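Local coordinates for protein NleG5-1 effector (Enterobacteria phage YYZ-2008, PDB 5VGC) that probably acts as a ubiquitin-protein ligase effector with a RING-related domain, and binds calcium ions in the crystal, at residues Ser139-Thr142 with Cys148-Glu151; Glu36-Ile39 with Leu44-Ser47; Glu116-Lys121 with His175-Arg180. The protein carries 1 engineered substitution. All coordinates share one frame; numbering follows the deposited sequence. Where two conformers were deposited one is given.

Contact 1: residues Ser139-Thr142 with Cys148-Glu151; sequences SLRT and CEPE. With CA (calcium ion), chain G.
R141 and E149 run side by side and point the same way, the first from the short, weakly bonded helix 138-141, the second from the loop that follows it. The well-packed part lies at their base. The CA atoms of T142 and E149 come within 4.3 Å, and the carbonyl oxygen of R141 is met mainly by carbon: P150 CD stands 3.4 Å from R141 O, and E149 CA reaches R141 O at 3.5 Å in a CA-H...O contact. A second contact of this kind runs the other way, from T142 CA to C148 O at 3.4 Å. No backbone N-H bond joins the two segments.

Farther out the contact narrows to a salt bridge between partly exposed groups. E149 has CG anti to its nitrogen (chi1 -174°) and stays extended beyond it, which carries the carboxylate up alongside the arginine, whose own chain bends at chi3. One nitrogen, R141 NH1, lies 3.0 Å from both E149 OE1 and E149 OE2, and its hydrogen bond goes to OE1. That oxygen lies in the guanidinium plane, but the nitrogen meets it from 48° above the carboxylate plane. With the two flat groups turned 74° apart, this is not a coplanar pairing through two guanidinium nitrogens. R141 NH2 has a weak bond to L134 O as a second hold. C148 is exposed, and its side chain leaves the backbone away from the other segment.

A short helix and its following loop joined without zinc probably belong to a U-box-like domain, as in such members of the RING clan. Beyond P150, which packs on V129, the loop leads into a calcium site, where E151 OE2 binds the ion at 2.5 Å and E130 holds the same metal.

Contact 2: residues Glu36-Ile39 with Leu44-Ser47; sequences EAQI and LMVS
I39 and V46 face each other as a hydrogen-bonded pair of an antiparallel ladder, and the backbone carries most of the evidence for it. I39 N donates to V46 O at 2.8 Å and V46 N to I39 O at 2.9 Å. One step along, Q38 and S47 form the non-hydrogen-bonded pair, their CA atoms 4.7 Å apart. There S47 CA approaches A37 O at 3.5 Å in a CA-H...O contact. The segment axes pass 4.8 Å apart and diverge from exact antiparallel alignment, at 153°.

Apolar contact is confined to the face bearing I39 and V46. V46 CG2, placed between its own N and carbonyl carbon (chi1 -82° for CG1), lies 3.7 Å from I39 CB as the two side chains cross. I39 and A37 touch I28 of helix 22-34, while V46 meets L61. The ladder is the beta hairpin of strands 37-41 and 44-50, the first two strands of a three-stranded antiparallel sheet, and strand 57-60 follows beyond S47, whose backbone bonds to S60.

Polar contacts gather on the face of Q38 and S47. E36 turns its CG in between N and carbonyl carbon (chi1 76°) and runs extended, bringing the carboxylate over S47. S47 OG is 3.0 Å from both E36 OE1 and E36 OE2. Q38 bends at chi2, and its NE2 donates to E36 OE2 at 3.1 Å, with the acceptor close to the amide plane. The same NE2 also donates to N62 OD1, consistent with the modelled orientation of the amide. E36 OE1 has a long, weak ion pair with R49.

Contact 3: residues Glu116-Lys121 with His175-Arg180; sequences EELLDK and HLVKTR. With CA (calcium ion), chain E.
With chi1 at -176°, L118 swings CG away from its own N, and V177 puts CG1 in the equivalent place (chi1 168°); the two branched ends then reach toward each other tip to tip. This is helix-on-helix packing within the RING-clan region, helix 111-125 against the end of helix 170-178. L118 CD2 meets V177 CG1 at 3.3 Å, with V177 CG2 beside it, 3.7 Å from the same L118 CD2. L119 supplies the outer part: its CD1 lies 4.1 Å from K178 CE, the extended lysine crossing the leucine at about a right angle. No hydrogen bond spans the segments. L115 and I122, from the same helix as L118, also touch V177.

A Schellman motif ends helix 170-178. R180, at positive phi, is its C-prime residue, with R180 N bonded to V177 O and A181 N to L176 O. The arginine side chain turns back, so that NH1 donates to K178 O at 2.9 Å while NE bonds S111 OG. R180 O binds a calcium ion at 2.5 Å, and a water sits 2.3 Å from that calcium.

Overall arrangement
From the N terminus, the chain first forms contact 2, a short hairpin closure with only four residues between its segments, tying strands 37-41 and 44-50. It is complete before the other two begin. Contact 3 then opens on helix 111-125 and closes some 54 residues later at the end of helix 170-178. Contact 1 falls wholly within that span, holding the short helix 138-141 to the loop before strand 152-157; the two nest and do not cross. Contacts 1 and 3 both belong to the RING-clan region, with centres about 21 Å apart, whereas the centre of contact 2 lies about 58 Å from that of contact 1, across the centre of an elongated chain.

Contact 1: residues Ser139-Thr142 with Cys148-Glu151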
loop_
_atom_site.group_PDB
_atom_site.type_symbol
_atom_site.label_atom_id
_atom_site.label_comp_id
_atom_site.label_asym_id
_atom_site.label_seq_id
_atom_site.Cartn_x
_atom_site.Cartn_y
_atom_site.Cartn_z
ATOM N N SER A 139 27.674 25.259 14.241
ATOM C CA SER A 139 26.748 24.604 13.336
ATOM C C SER A 139 26.419 23.157 13.751
ATOM O O SER A 139 25.280 22.723 13.549
ATOM C CB SER A 139 27.251 24.664 11.879
ATOM O OG SER A 139 28.267 23.709 11.642
ATOM N N LEU A 140 27.379 22.421 14.315
ATOM C CA LEU A 140 27.083 21.045 14.725
ATOM C C LEU A 140 26.398 20.976 16.101
ATOM O O LEU A 140 25.830 19.935 16.467
ATOM C CB LEU A 140 28.355 20.188 14.704
ATOM C CG LEU A 140 29.021 20.006 13.320
ATOM C CD1 LEU A 140 30.216 19.093 13.438
ATOM C CD2 LEU A 140 28.057 19.444 12.281
ATOM N N ARG A 141 26.452 22.074 16.863
ATOM C CA ARG A 141 25.697 22.168 18.110
ATOM C C ARG A 141 24.197 22.359 17.888
ATOM O O ARG A 141 23.435 22.086 18.804
ATOM C CB ARG A 141 26.234 23.287 19.018
ATOM C CG ARG A 141 27.592 22.963 19.623
ATOM C CD ARG A 141 28.056 23.897 20.734
ATOM N NE ARG A 141 28.753 23.103 21.763
ATOM C CZ ARG A 141 28.409 22.970 23.055
ATOM N NH1 ARG A 141 27.356 23.597 23.584
ATOM N NH2 ARG A 141 29.148 22.193 23.848
ATOM N N THR A 142 23.763 22.811 16.703
ATOM C CA THR A 142 22.350 23.184 16.495
ATOM C C THR A 142 21.524 22.129 15.767
ATOM O O THR A 142 21.947 21.598 14.752
ATOM C CB THR A 142 22.207 24.490 15.712
ATOM O OG1 THR A 142 22.680 24.289 14.377
ATOM C CG2 THR A 142 22.985 25.623 16.391
ATOM N N CYS A 148 18.189 25.289 16.937
ATOM C CA CYS A 148 18.706 25.749 18.226
ATOM C C CYS A 148 19.624 24.700 18.793
ATOM O O CYS A 148 19.583 23.565 18.390
ATOM C CB CYS A 148 17.566 25.954 19.222
ATOM S SG CYS A 148 16.493 27.316 18.829
ATOM N N GLU A 149 20.449 25.087 19.748
ATOM C CA GLU A 149 21.199 24.105 20.519
ATOM C C GLU A 149 20.236 23.500 21.528
ATOM O O GLU A 149 19.666 24.229 22.331
ATOM C CB GLU A 149 22.401 24.735 21.232
ATOM C CG GLU A 149 23.283 23.697 21.919
ATOM C CD GLU A 149 24.317 24.306 22.810
ATOM O OE1 GLU A 149 25.085 25.120 22.280
ATOM O OE2 GLU A 149 24.373 23.975 24.030
ATOM N N PRO A 150 20.045 22.173 21.486
ATOM C CA PRO A 150 19.150 21.542 22.467
ATOM C C PRO A 150 19.834 21.384 23.812
ATOM O O PRO A 150 21.057 21.329 23.869
ATOM C CB PRO A 150 18.873 20.170 21.845
ATOM C CG PRO A 150 20.107 19.875 21.077
ATOM C CD PRO A 150 20.621 21.181 20.553
ATOM N N GLU A 151 19.046 21.321 24.882
ATOM C CA GLU A 151 19.563 20.982 26.211
ATOM C C GLU A 151 19.792 19.491 26.346
ATOM O O GLU A 151 20.888 19.033 26.733
ATOM C CB GLU A 151 18.628 21.505 27.277
ATOM C CG GLU A 151 18.388 23.039 27.278
ATOM C CD GLU A 151 19.510 23.945 26.726
ATOM O OE1 GLU A 151 19.286 24.534 25.627
ATOM O OE2 GLU A 151 20.620 24.095 27.366
HETATM CA CA CA G . 22.300 25.933 27.100
#

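Contact 2: residues Glu36-Ile39 with Leu44-Ser47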
loop_
_atom_site.group_PDB
_atom_site.type_symbol
_atom_site.label_atom_id
_atom_site.label_comp_id
_atom_site.label_asym_id
_atom_site.label_seq_id
_atom_site.Cartn_x
_atom_site.Cartn_y
_atom_site.Cartn_z
ATOM N N GLU A 36 -23.485 20.780 -8.053
ATOM C CA GLU A 36 -24.236 19.873 -7.185
ATOM C C GLU A 36 -25.565 19.582 -7.853
ATOM O O GLU A 36 -26.046 20.401 -8.634
ATOM C CB GLU A 36 -24.464 20.476 -5.786
ATOM C CG GLU A 36 -25.546 21.554 -5.669
ATOM C CD GLU A 36 -25.947 21.810 -4.226
ATOM O OE1 GLU A 36 -25.030 21.829 -3.377
ATOM O OE2 GLU A 36 -27.161 21.977 -3.939
ATOM N N ALA A 37 -26.158 18.427 -7.550
ATOM C CA ALA A 37 -27.488 18.087 -8.074
ATOM C C ALA A 37 -28.503 18.097 -6.920
ATOM O O ALA A 37 -28.316 17.410 -5.899
ATOM C CB ALA A 37 -27.465 16.744 -8.779
ATOM N N GLN A 38 -29.560 18.897 -7.085
ATOM C CA GLN A 38 -30.652 18.980 -6.106
ATOM C C GLN A 38 -31.751 17.993 -6.495
ATOM O O GLN A 38 -32.456 18.200 -7.488
ATOM C CB GLN A 38 -31.213 20.409 -5.992
ATOM C CG GLN A 38 -30.480 21.297 -4.985
ATOM C CD GLN A 38 -30.809 20.978 -3.528
ATOM O OE1 GLN A 38 -31.905 20.515 -3.197
ATOM N NE2 GLN A 38 -29.851 21.233 -2.649
ATOM N N ILE A 39 -31.878 16.926 -5.705
ATOM C CA ILE A 39 -32.899 15.902 -5.905
ATOM C C ILE A 39 -34.091 16.163 -4.975
ATOM O O ILE A 39 -33.908 16.500 -3.797
ATOM C CB ILE A 39 -32.308 14.476 -5.717
ATOM C CG1 ILE A 39 -31.468 14.107 -6.946
ATOM C CG2 ILE A 39 -33.408 13.427 -5.501
ATOM C CD1 ILE A 39 -30.653 12.841 -6.803
ATOM N N LEU A 44 -39.052 16.646 -0.007
ATOM C CA LEU A 44 -37.820 16.806 0.777
ATOM C C LEU A 44 -36.652 17.045 -0.183
ATOM O O LEU A 44 -36.576 16.413 -1.250
ATOM C CB LEU A 44 -37.507 15.569 1.637
ATOM C CG LEU A 44 -38.418 15.170 2.803
ATOM C CD1 LEU A 44 -39.647 14.430 2.302
ATOM C CD2 LEU A 44 -37.659 14.315 3.812
ATOM N N MET A 45 -35.750 17.943 0.215
ATOM C CA MET A 45 -34.558 18.296 -0.563
ATOM C C MET A 45 -33.392 17.386 -0.172
ATOM O O MET A 45 -33.153 17.168 1.020
ATOM C CB MET A 45 -34.133 19.749 -0.268
ATOM C CG MET A 45 -35.163 20.847 -0.525
ATOM S SD MET A 45 -34.814 22.402 0.350
ATOM C CE MET A 45 -33.202 22.866 -0.292
ATOM N N VAL A 46 -32.677 16.857 -1.168
ATOM C CA VAL A 46 -31.370 16.202 -0.946
ATOM C C VAL A 46 -30.366 16.696 -1.985
ATOM O O VAL A 46 -30.701 16.834 -3.168
ATOM C CB VAL A 46 -31.424 14.645 -0.971
ATOM C CG1 VAL A 46 -31.868 14.094 0.374
ATOM C CG2 VAL A 46 -32.324 14.127 -2.070
ATOM N N SER A 47 -29.140 16.962 -1.531
ATOM C CA SER A 47 -28.097 17.521 -2.392
ATOM C C SER A 47 -27.024 16.472 -2.640
ATOM O O SER A 47 -26.392 15.990 -1.694
ATOM C CB SER A 47 -27.478 18.762 -1.740
ATOM O OG SER A 47 -26.559 19.387 -2.628
#

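Contact 3: residues Glu116-Lys121 with His175-Arg180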
loop_
_atom_site.group_PDB
_atom_site.type_symbol
_atom_site.label_atom_id
_atom_site.label_comp_id
_atom_site.label_asym_id
_atom_site.label_seq_id
_atom_site.Cartn_x
_atom_site.Cartn_y
_atom_site.Cartn_z
ATOM N N GLU A 116 7.478 1.804 20.820
ATOM C CA GLU A 116 7.913 1.791 22.224
ATOM C C GLU A 116 9.427 1.538 22.335
ATOM O O GLU A 116 10.128 2.268 23.053
ATOM C CB GLU A 116 7.098 0.780 23.054
ATOM C CG GLU A 116 5.964 1.388 23.872
ATOM C CD GLU A 116 6.325 1.526 25.350
ATOM O OE1 GLU A 116 7.316 2.227 25.655
ATOM O OE2 GLU A 116 5.626 0.933 26.207
ATOM N N GLU A 117 9.904 0.533 21.606
ATOM C CA GLU A 117 11.328 0.267 21.439
ATOM C C GLU A 117 12.128 1.508 20.947
ATOM O O GLU A 117 13.187 1.869 21.514
ATOM C CB GLU A 117 11.502 -0.947 20.508
ATOM C CG GLU A 117 12.911 -1.200 19.968
ATOM C CD GLU A 117 13.196 -2.636 19.567
ATOM O OE1 GLU A 117 12.424 -3.535 19.968
ATOM O OE2 GLU A 117 14.209 -2.850 18.860
ATOM N N LEU A 118 11.611 2.167 19.916
ATOM C CA LEU A 118 12.261 3.339 19.340
ATOM C C LEU A 118 12.334 4.516 20.351
ATOM O O LEU A 118 13.412 5.151 20.553
ATOM C CB LEU A 118 11.524 3.747 18.063
ATOM C CG LEU A 118 12.051 4.879 17.205
ATOM C CD1 LEU A 118 13.516 4.680 16.880
ATOM C CD2 LEU A 118 11.229 4.896 15.931
ATOM N N LEU A 119 11.191 4.794 20.978
ATOM C CA LEU A 119 11.123 5.829 22.008
ATOM C C LEU A 119 12.043 5.515 23.195
ATOM O O LEU A 119 12.775 6.407 23.696
ATOM C CB LEU A 119 9.679 6.017 22.488
ATOM C CG LEU A 119 8.726 6.673 21.487
ATOM C CD1 LEU A 119 7.327 6.708 22.053
ATOM C CD2 LEU A 119 9.158 8.093 21.137
ATOM N N ASP A 120 12.021 4.257 23.627
ATOM C CA ASP A 120 12.950 3.803 24.675
ATOM C C ASP A 120 14.396 4.022 24.253
ATOM O O ASP A 120 15.205 4.522 25.063
ATOM C CB ASP A 120 12.726 2.317 25.063
ATOM C CG ASP A 120 11.528 2.120 25.988
ATOM O OD1 ASP A 120 10.920 3.115 26.443
ATOM O OD2 ASP A 120 11.181 0.951 26.270
ATOM N N LYS A 121 14.734 3.670 23.009
ATOM C CA LYS A 121 16.113 3.903 22.574
ATOM C C LYS A 121 16.457 5.385 22.531
ATOM O O LYS A 121 17.574 5.773 22.939
ATOM C CB LYS A 121 16.453 3.246 21.253
ATOM C CG LYS A 121 17.932 3.362 20.929
ATOM C CD LYS A 121 18.398 2.256 20.020
ATOM C CE LYS A 121 19.907 2.315 19.860
ATOM N NZ LYS A 121 20.274 1.544 18.630
ATOM N N HIS A 175 8.905 13.932 18.398
ATOM C CA HIS A 175 7.889 14.441 17.483
ATOM C C HIS A 175 7.967 13.793 16.097
ATOM O O HIS A 175 6.930 13.428 15.533
ATOM C CB HIS A 175 7.995 15.954 17.360
ATOM C CG HIS A 175 6.993 16.562 16.433
ATOM N ND1 HIS A 175 7.321 16.991 15.166
ATOM C CD2 HIS A 175 5.678 16.833 16.597
ATOM C CE1 HIS A 175 6.247 17.495 14.583
ATOM N NE2 HIS A 175 5.238 17.415 15.432
ATOM N N LEU A 176 9.172 13.642 15.553
ATOM C CA LEU A 176 9.342 12.996 14.240
ATOM C C LEU A 176 8.874 11.546 14.279
ATOM O O LEU A 176 8.151 11.097 13.350
ATOM C CB LEU A 176 10.793 13.014 13.755
ATOM C CG LEU A 176 11.415 14.364 13.425
ATOM C CD1 LEU A 176 12.897 14.203 13.106
ATOM C CD2 LEU A 176 10.710 15.054 12.294
ATOM N N VAL A 177 9.280 10.828 15.334
ATOM C CA VAL A 177 8.912 9.413 15.443
ATOM C C VAL A 177 7.394 9.257 15.674
ATOM O O VAL A 177 6.720 8.497 14.944
ATOM C CB VAL A 177 9.740 8.698 16.541
ATOM C CG1 VAL A 177 9.181 7.311 16.870
ATOM C CG2 VAL A 177 11.181 8.595 16.100
ATOM N N LYS A 178 6.850 9.988 16.653
ATOM C CA LYS A 178 5.414 9.889 16.947
ATOM C C LYS A 178 4.497 10.267 15.783
ATOM O O LYS A 178 3.412 9.714 15.651
ATOM C CB LYS A 178 5.060 10.685 18.186
ATOM C CG LYS A 178 5.555 10.040 19.490
ATOM C CD LYS A 178 5.040 10.853 20.659
ATOM C CE LYS A 178 5.392 10.292 22.010
ATOM N NZ LYS A 178 4.724 11.142 23.037
ATOM N N THR A 179 4.928 11.199 14.936
ATOM C CA THR A 179 4.179 11.553 13.733
ATOM C C THR A 179 4.571 10.674 12.544
ATOM O O THR A 179 4.112 10.929 11.438
ATOM C CB THR A 179 4.350 13.044 13.346
ATOM O OG1 THR A 179 5.716 13.322 13.013
ATOM C CG2 THR A 179 3.891 13.970 14.475
ATOM N N ARG A 180 5.408 9.643 12.744
ATOM C CA ARG A 180 5.825 8.773 11.637
ATOM C C ARG A 180 6.435 9.584 10.462
ATOM O O ARG A 180 6.341 9.183 9.288
ATOM C CB ARG A 180 4.627 7.900 11.159
ATOM C CG ARG A 180 4.298 6.701 12.041
ATOM C CD ARG A 180 3.580 7.072 13.332
ATOM N NE ARG A 180 3.165 5.874 14.079
ATOM C CZ ARG A 180 2.520 5.885 15.248
ATOM N NH1 ARG A 180 2.210 7.037 15.840
ATOM N NH2 ARG A 180 2.185 4.738 15.836
HETATM CA CA CA E . 5.939 8.122 7.110
HETATM O O HOH W 1 8.231 7.708 6.998
#